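Local coordinates for protein pyruvate kinase (Pseudomonas aeruginosa, PDB 6QXL) that probably catalyses the last step of glycolysis, interconverting phosphoenolpyruvate plus ADP and pyruvate plus ATP, at residues 218-223 and 239-244; 246-251 and 262-267. All coordinates share one frame; numbering follows the deposited sequence.

Contact 1: 218-223 and 239-244; sequences LVAKIE and RASDAV. With MG (magnesium ion), chain N.
The carboxylate of Asp242 meets the start of strand 217-222 through OD2: the lone pair facing away from OD1 takes the N-H of Leu218, with 2.8 Å between Leu218 N and Asp242 OD2 and a nearly straight 168° at the hydrogen. Having CG anti to the carbonyl carbon of Asp242 (chi1 -54°) swings the carboxylate across to that N-H, and the same oxygen is salt-bridged to Arg206, so a main-chain and a charged donor share one atom. The carbonyl of Leu218 is the second flat group. Asp242 N approaches Leu218 O within the carbonyl plane at 3.0 Å, while Ala243 N, at 3.1 Å from that oxygen, is tilted slightly out of it; two successive N-H groups thus grip one acceptor. From here the strands run parallel, as neighbours in the eight-stranded TIM barrel, joined through helix 231-239 as a beta-alpha-beta unit. Ala220 N continues the ladder, 2.8 Å from Ala243 O, which also receives a CA-H...O contact from Val219. Val219 and Ala243 share the face turned to the barrel interior, where CG2 of Val219 lies 3.9 Å from CB of Ala243. On the outer face, toward the helices, Ser241 OG packs closely on the methyl of Ala220, 3.2 Å from OG to CB, while its hydrogen bond goes to Leu237 O in the last turn of helix 231-239. CG1 of Ile222 reaches CB of Val244 on this side too, and Ile267 of helix 260-273 covers both. Beyond Ile222 the strand delivers Glu223, whose OE2 binds the magnesium ion.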
ATOM      1  N   LEU A 218      28.519  12.427 -20.115  1.00 46.08           N
ATOM      2  CA  LEU A 218      28.175  11.542 -21.209  1.00 45.22           C
ATOM      3  C   LEU A 218      26.712  11.102 -21.197  1.00 45.97           C
ATOM      4  O   LEU A 218      26.199  10.671 -20.169  1.00 49.13           O
ATOM      5  CB  LEU A 218      29.040  10.304 -21.169  1.00 44.21           C
ATOM      6  CG  LEU A 218      30.456  10.471 -21.665  1.00 48.61           C
ATOM      7  CD1 LEU A 218      31.146   9.125 -21.504  1.00 54.05           C
ATOM      8  CD2 LEU A 218      30.506  10.901 -23.127  1.00 54.42           C
ATOM      9  N   VAL A 219      26.071  11.177 -22.365  1.00 42.20           N
ATOM     10  CA  VAL A 219      24.710  10.718 -22.546  1.00 40.23           C
ATOM     11  C   VAL A 219      24.688   9.461 -23.385  1.00 39.15           C
ATOM     12  O   VAL A 219      25.143   9.478 -24.516  1.00 44.34           O
ATOM     13  CB  VAL A 219      23.845  11.771 -23.237  1.00 39.08           C
ATOM     14  CG1 VAL A 219      22.394  11.303 -23.282  1.00 37.67           C
ATOM     15  CG2 VAL A 219      23.969  13.105 -22.519  1.00 41.38           C
ATOM     16  N   ALA A 220      24.146   8.384 -22.837  1.00 42.30           N
ATOM     17  CA  ALA A 220      23.935   7.157 -23.602  1.00 44.76           C
ATOM     18  C   ALA A 220      22.599   7.184 -24.297  1.00 43.29           C
ATOM     19  O   ALA A 220      21.562   7.263 -23.651  1.00 37.18           O
ATOM     20  CB  ALA A 220      24.026   5.926 -22.713  1.00 44.81           C
ATOM     21  N   LYS A 221      22.616   7.122 -25.619  1.00 44.52           N
ATOM     22  CA  LYS A 221      21.388   7.034 -26.394  1.00 43.53           C
ATOM     23  C   LYS A 221      20.948   5.588 -26.484  1.00 39.09           C
ATOM     24  O   LYS A 221      21.665   4.763 -27.006  1.00 42.25           O
ATOM     25  CB  LYS A 221      21.603   7.631 -27.770  1.00 46.88           C
ATOM     26  CG  LYS A 221      21.844   9.131 -27.712  1.00 46.94           C
ATOM     27  CD  LYS A 221      22.395   9.667 -29.009  1.00 45.02           C
ATOM     28  CE  LYS A 221      21.384   9.577 -30.145  1.00 43.85           C
ATOM     29  NZ  LYS A 221      21.847  10.293 -31.349  1.00 41.33           N
ATOM     30  N   ILE A 222      19.767   5.287 -25.965  1.00 35.84           N
ATOM     31  CA  ILE A 222      19.238   3.927 -25.974  1.00 37.37           C
ATOM     32  C   ILE A 222      18.502   3.728 -27.307  1.00 37.22           C
ATOM     33  O   ILE A 222      17.370   4.130 -27.451  1.00 36.18           O
ATOM     34  CB  ILE A 222      18.303   3.675 -24.779  1.00 36.79           C
ATOM     35  CG1 ILE A 222      18.928   4.166 -23.464  1.00 35.90           C
ATOM     36  CG2 ILE A 222      17.941   2.211 -24.679  1.00 35.26           C
ATOM     37  CD1 ILE A 222      20.323   3.692 -23.213  1.00 36.30           C
ATOM     38  N   GLU A 223      19.212   3.211 -28.303  1.00 36.79           N
ATOM     39  CA  GLU A 223      18.739   2.970 -29.653  1.00 38.36           C
ATOM     40  C   GLU A 223      18.946   1.544 -30.175  1.00 43.44           C
ATOM     41  O   GLU A 223      18.616   1.273 -31.278  1.00 53.28           O
ATOM     42  CB  GLU A 223      19.502   3.879 -30.631  1.00 38.39           C
ATOM     43  CG  GLU A 223      19.275   5.372 -30.546  1.00 41.57           C
ATOM     44  CD  GLU A 223      20.082   6.203 -31.532  1.00 44.13           C
ATOM     45  OE1 GLU A 223      21.293   6.159 -31.444  1.00 47.73           O
ATOM     46  OE2 GLU A 223      19.513   6.933 -32.373  1.00 42.99           O
ATOM     47  N   ARG A 239      24.502   2.714 -15.859  1.00 52.39           N
ATOM     48  CA  ARG A 239      25.472   2.976 -14.783  1.00 55.28           C
ATOM     49  C   ARG A 239      26.782   3.529 -15.296  1.00 49.63           C
ATOM     50  O   ARG A 239      27.442   4.274 -14.587  1.00 48.52           O
ATOM     51  CB  ARG A 239      25.735   1.729 -13.953  1.00 54.05           C
ATOM     52  CG  ARG A 239      24.655   1.510 -12.963  1.00 57.20           C
ATOM     53  CD  ARG A 239      25.030   0.449 -11.975  1.00 58.30           C
ATOM     54  NE  ARG A 239      23.834  -0.270 -11.582  1.00 60.12           N
ATOM     55  CZ  ARG A 239      23.465  -1.483 -12.010  1.00 62.18           C
ATOM     56  NH1 ARG A 239      24.147  -2.136 -12.951  1.00 58.76           N
ATOM     57  NH2 ARG A 239      22.335  -2.004 -11.546  1.00 64.50           N
ATOM     58  N   ALA A 240      27.109   3.194 -16.536  1.00 49.32           N
ATOM     59  CA  ALA A 240      28.299   3.707 -17.196  1.00 45.40           C
ATOM     60  C   ALA A 240      28.142   5.111 -17.750  1.00 42.36           C
ATOM     61  O   ALA A 240      29.060   5.603 -18.379  1.00 47.40           O
ATOM     62  CB  ALA A 240      28.702   2.755 -18.326  1.00 44.80           C
ATOM     63  N   SER A 241      26.987   5.738 -17.569  1.00 45.41           N
ATOM     64  CA  SER A 241      26.724   7.044 -18.158  1.00 43.55           C
ATOM     65  C   SER A 241      26.377   8.039 -17.077  1.00 43.00           C
ATOM     66  O   SER A 241      26.242   7.692 -15.922  1.00 46.06           O
ATOM     67  CB  SER A 241      25.582   6.974 -19.165  1.00 44.82           C
ATOM     68  OG  SER A 241      25.650   5.786 -19.942  1.00 45.48           O
ATOM     69  N   ASP A 242      26.273   9.290 -17.465  1.00 38.80           N
ATOM     70  CA  ASP A 242      25.766  10.325 -16.597  1.00 38.75           C
ATOM     71  C   ASP A 242      24.321  10.627 -16.906  1.00 40.13           C
ATOM     72  O   ASP A 242      23.585  11.112 -16.043  1.00 40.08           O
ATOM     73  CB  ASP A 242      26.617  11.583 -16.748  1.00 43.53           C
ATOM     74  CG  ASP A 242      28.087  11.303 -16.536  1.00 50.14           C
ATOM     75  OD1 ASP A 242      28.451  10.774 -15.471  1.00 58.48           O
ATOM     76  OD2 ASP A 242      28.879  11.564 -17.446  1.00 53.96           O
ATOM     77  N   ALA A 243      23.909  10.359 -18.147  1.00 42.56           N
ATOM     78  CA  ALA A 243      22.549  10.607 -18.586  1.00 38.76           C
ATOM     79  C   ALA A 243      22.210   9.639 -19.691  1.00 37.56           C
ATOM     80  O   ALA A 243      23.107   9.041 -20.292  1.00 41.03           O
ATOM     81  CB  ALA A 243      22.416  12.035 -19.058  1.00 40.20           C
ATOM     82  N   VAL A 244      20.916   9.451 -19.923  1.00 33.31           N
ATOM     83  CA  VAL A 244      20.452   8.601 -21.008  1.00 34.35           C
ATOM     84  C   VAL A 244      19.383   9.303 -21.803  1.00 37.00           C
ATOM     85  O   VAL A 244      18.705  10.194 -21.296  1.00 38.32           O
ATOM     86  CB  VAL A 244      19.918   7.233 -20.531  1.00 34.16           C
ATOM     87  CG1 VAL A 244      20.976   6.482 -19.747  1.00 35.32           C
ATOM     88  CG2 VAL A 244      18.675   7.396 -19.699  1.00 33.56           C
TER
HETATM   89 MG    MG N 502      18.971   8.048 -33.415  1.00 49.22          MG
HETATM   90  O   HOH W   1      18.286   8.946 -35.733  1.00 61.79           O

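Contact 2: 246-251 and 262-267; sequences VARGDL and GIQKKI. With MG (magnesium ion), chain N.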
ATOM      1  N   VAL A 246      16.087   8.450 -24.410  1.00 36.22           N
ATOM      2  CA  VAL A 246      15.160   7.520 -25.027  1.00 37.48           C
ATOM      3  C   VAL A 246      15.037   7.935 -26.484  1.00 35.24           C
ATOM      4  O   VAL A 246      14.294   8.846 -26.825  1.00 34.58           O
ATOM      5  CB  VAL A 246      13.791   7.496 -24.318  1.00 39.84           C
ATOM      6  CG1 VAL A 246      12.914   6.397 -24.887  1.00 40.46           C
ATOM      7  CG2 VAL A 246      13.968   7.269 -22.824  1.00 39.66           C
ATOM      8  N   ALA A 247      15.809   7.265 -27.327  1.00 34.38           N
ATOM      9  CA  ALA A 247      15.963   7.677 -28.717  1.00 36.83           C
ATOM     10  C   ALA A 247      14.961   6.896 -29.563  1.00 37.53           C
ATOM     11  O   ALA A 247      15.287   5.864 -30.170  1.00 33.90           O
ATOM     12  CB  ALA A 247      17.379   7.421 -29.180  1.00 37.02           C
ATOM     13  N   ARG A 248      13.741   7.411 -29.635  1.00 35.24           N
ATOM     14  CA  ARG A 248      12.636   6.573 -30.064  1.00 35.07           C
ATOM     15  C   ARG A 248      12.623   6.291 -31.552  1.00 35.70           C
ATOM     16  O   ARG A 248      12.018   5.312 -31.967  1.00 38.83           O
ATOM     17  CB  ARG A 248      11.305   7.156 -29.614  1.00 34.57           C
ATOM     18  CG  ARG A 248      11.231   7.258 -28.109  1.00 33.52           C
ATOM     19  CD  ARG A 248       9.905   7.793 -27.624  1.00 30.57           C
ATOM     20  NE  ARG A 248       9.524   9.008 -28.308  1.00 29.41           N
ATOM     21  CZ  ARG A 248       8.383   9.662 -28.063  1.00 31.92           C
ATOM     22  NH1 ARG A 248       7.536   9.228 -27.131  1.00 31.22           N
ATOM     23  NH2 ARG A 248       8.089  10.769 -28.738  1.00 32.69           N
ATOM     24  N   GLY A 249      13.276   7.145 -32.344  1.00 38.64           N
ATOM     25  CA  GLY A 249      13.409   6.913 -33.783  1.00 35.70           C
ATOM     26  C   GLY A 249      14.131   5.596 -34.068  1.00 37.02           C
ATOM     27  O   GLY A 249      13.529   4.621 -34.521  1.00 36.56           O
ATOM     28  N   ASP A 250      15.407   5.540 -33.768  1.00 33.97           N
ATOM     29  CA  ASP A 250      16.159   4.332 -34.041  1.00 35.66           C
ATOM     30  C   ASP A 250      15.705   3.163 -33.175  1.00 38.71           C
ATOM     31  O   ASP A 250      15.657   2.022 -33.658  1.00 39.15           O
ATOM     32  CB  ASP A 250      17.664   4.554 -33.902  1.00 42.81           C
ATOM     33  CG  ASP A 250      18.250   5.303 -35.088  1.00 51.49           C
ATOM     34  OD1 ASP A 250      18.041   4.827 -36.223  1.00 58.29           O
ATOM     35  OD2 ASP A 250      18.956   6.326 -34.872  1.00 55.01           O
ATOM     36  N   LEU A 251      15.335   3.430 -31.921  1.00 40.80           N
ATOM     37  CA  LEU A 251      14.906   2.358 -31.036  1.00 37.43           C
ATOM     38  C   LEU A 251      13.649   1.679 -31.566  1.00 36.82           C
ATOM     39  O   LEU A 251      13.536   0.451 -31.532  1.00 36.41           O
ATOM     40  CB  LEU A 251      14.679   2.872 -29.617  1.00 38.81           C
ATOM     41  CG  LEU A 251      14.328   1.817 -28.558  1.00 38.12           C
ATOM     42  CD1 LEU A 251      15.430   0.793 -28.322  1.00 37.46           C
ATOM     43  CD2 LEU A 251      14.023   2.540 -27.266  1.00 38.75           C
ATOM     44  N   GLY A 262       6.315   0.751 -23.151  1.00 40.91           N
ATOM     45  CA  GLY A 262       6.794   0.081 -21.957  1.00 39.66           C
ATOM     46  C   GLY A 262       8.258   0.372 -21.698  1.00 38.86           C
ATOM     47  O   GLY A 262       8.660   0.554 -20.540  1.00 40.80           O
ATOM     48  N   ILE A 263       9.036   0.432 -22.767  1.00 37.78           N
ATOM     49  CA  ILE A 263      10.464   0.631 -22.661  1.00 41.71           C
ATOM     50  C   ILE A 263      10.788   2.103 -22.308  1.00 40.11           C
ATOM     51  O   ILE A 263      11.680   2.359 -21.501  1.00 36.56           O
ATOM     52  CB  ILE A 263      11.197   0.157 -23.932  1.00 45.40           C
ATOM     53  CG1 ILE A 263      11.230  -1.366 -24.002  1.00 55.26           C
ATOM     54  CG2 ILE A 263      12.622   0.685 -24.049  1.00 47.75           C
ATOM     55  CD1 ILE A 263      10.074  -2.053 -24.696  1.00 61.97           C
ATOM     56  N   GLN A 264      10.057   3.056 -22.883  1.00 38.51           N
ATOM     57  CA  GLN A 264      10.235   4.432 -22.487  1.00 37.50           C
ATOM     58  C   GLN A 264      10.089   4.567 -20.976  1.00 35.37           C
ATOM     59  O   GLN A 264      10.924   5.179 -20.308  1.00 36.09           O
ATOM     60  CB  GLN A 264       9.259   5.377 -23.191  1.00 40.11           C
ATOM     61  CG  GLN A 264       9.425   6.835 -22.768  1.00 38.49           C
ATOM     62  CD  GLN A 264       8.430   7.761 -23.436  1.00 37.09           C
ATOM     63  OE1 GLN A 264       8.326   7.815 -24.645  1.00 44.12           O
ATOM     64  NE2 GLN A 264       7.725   8.544 -22.640  1.00 39.58           N
ATOM     65  N   LYS A 265       9.045   3.953 -20.433  1.00 35.13           N
ATOM     66  CA  LYS A 265       8.795   4.048 -19.004  1.00 32.78           C
ATOM     67  C   LYS A 265       9.866   3.342 -18.189  1.00 33.15           C
ATOM     68  O   LYS A 265      10.293   3.873 -17.148  1.00 35.60           O
ATOM     69  CB  LYS A 265       7.399   3.548 -18.665  1.00 30.92           C
ATOM     70  CG  LYS A 265       6.323   4.593 -18.949  1.00 31.48           C
ATOM     71  CD  LYS A 265       4.966   3.999 -19.253  1.00 36.68           C
ATOM     72  CE  LYS A 265       3.793   4.977 -18.996  1.00 37.54           C
ATOM     73  NZ  LYS A 265       3.715   6.124 -19.963  1.00 34.31           N
ATOM     74  N   LYS A 266      10.334   2.192 -18.670  1.00 34.17           N
ATOM     75  CA  LYS A 266      11.372   1.480 -17.961  1.00 38.12           C
ATOM     76  C   LYS A 266      12.675   2.264 -17.939  1.00 39.31           C
ATOM     77  O   LYS A 266      13.290   2.434 -16.882  1.00 39.31           O
ATOM     78  CB  LYS A 266      11.587   0.079 -18.567  1.00 40.95           C
ATOM     79  CG  LYS A 266      12.597  -0.780 -17.794  1.00 47.06           C
ATOM     80  CD  LYS A 266      12.141  -2.260 -17.525  1.00 53.54           C
ATOM     81  CE  LYS A 266      12.301  -3.246 -18.656  1.00 56.41           C
ATOM     82  NZ  LYS A 266      12.093  -4.560 -18.021  1.00 63.24           N
ATOM     83  N   ILE A 267      13.068   2.792 -19.094  1.00 37.41           N
ATOM     84  CA  ILE A 267      14.322   3.526 -19.186  1.00 35.02           C
ATOM     85  C   ILE A 267      14.310   4.722 -18.223  1.00 32.24           C
ATOM     86  O   ILE A 267      15.262   4.935 -17.487  1.00 27.54           O
ATOM     87  CB  ILE A 267      14.581   4.003 -20.617  1.00 35.92           C
ATOM     88  CG1 ILE A 267      14.831   2.827 -21.557  1.00 37.74           C
ATOM     89  CG2 ILE A 267      15.776   4.943 -20.652  1.00 35.71           C
ATOM     90  CD1 ILE A 267      14.643   3.169 -23.020  1.00 37.38           C
TER
HETATM   91 MG    MG N 502      18.971   8.048 -33.415  1.00 49.22          MG
HETATM   92  O   HOH W   1      18.286   8.946 -35.733  1.00 61.79           O
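Val246 forks against helix 260-273, touching Gln264 with CG1 and Ile267 with both methyls. With CG1 anti to the backbone N (chi1 -173°), that methyl sits crosswise on the aliphatic stem of Gln264, 4.1 Å from its CG, while CG2 rests 3.7 Å from CG2 of Ile267. Ala247 points its methyl the other way and serves as N-cap of helix 248-255, its carbonyl receiving the N-H of Leu251. Arg248 turns back toward helix 260-273; a bend at chi3 (-50°) brings NH1 to 3.0 Å from OE1 of the extended Gln264. The donor lies in the plane of the amide carbonyl, but OE1 stands 26° out of the guanidinium plane, at its edge, and the bond is bent. Asp301, by salt bridge, and the carbonyls of Ala281 and Thr282 hold the rest of the guanidinium. This is the C-terminal mouth of the TIM barrel, where the sixth strand passes straight into a short helix facing the active site: the N-H groups of Gly249 and Asp250 bind the malonate ion, and Arg296 of a second subunit bonds to the carbonyls of Arg248 and Gly249. Asp250 takes no part in the packing on helix 260-273 and puts OD2 2.3 Å from the magnesium ion. One residue on, Leu251 turns back to helix 260-273, its CD2 4.0 Å from CG2 of Ile263 and slightly farther from CD1 of Ile267.

Both contacts belong to the TIM-barrel domain and follow one another along the chain: contact 1 closes at Val244 and contact 2 opens at Val246, on the same strand 243-247. Their centres are 12 Å apart. Contact 1 pairs that strand with strand 217-222 within the wall of the barrel; contact 2 ties its C-terminal end and the following short helix to the outer helix 260-273. The two join at the mouth, where Ile222 O packs on CB of Leu251, and Glu223 and Asp250 bind one magnesium ion along with a shared water. The metal site is therefore assembled from the residue after strand 217-222 and from the short helix that follows strand 243-247, next to the bound malonate.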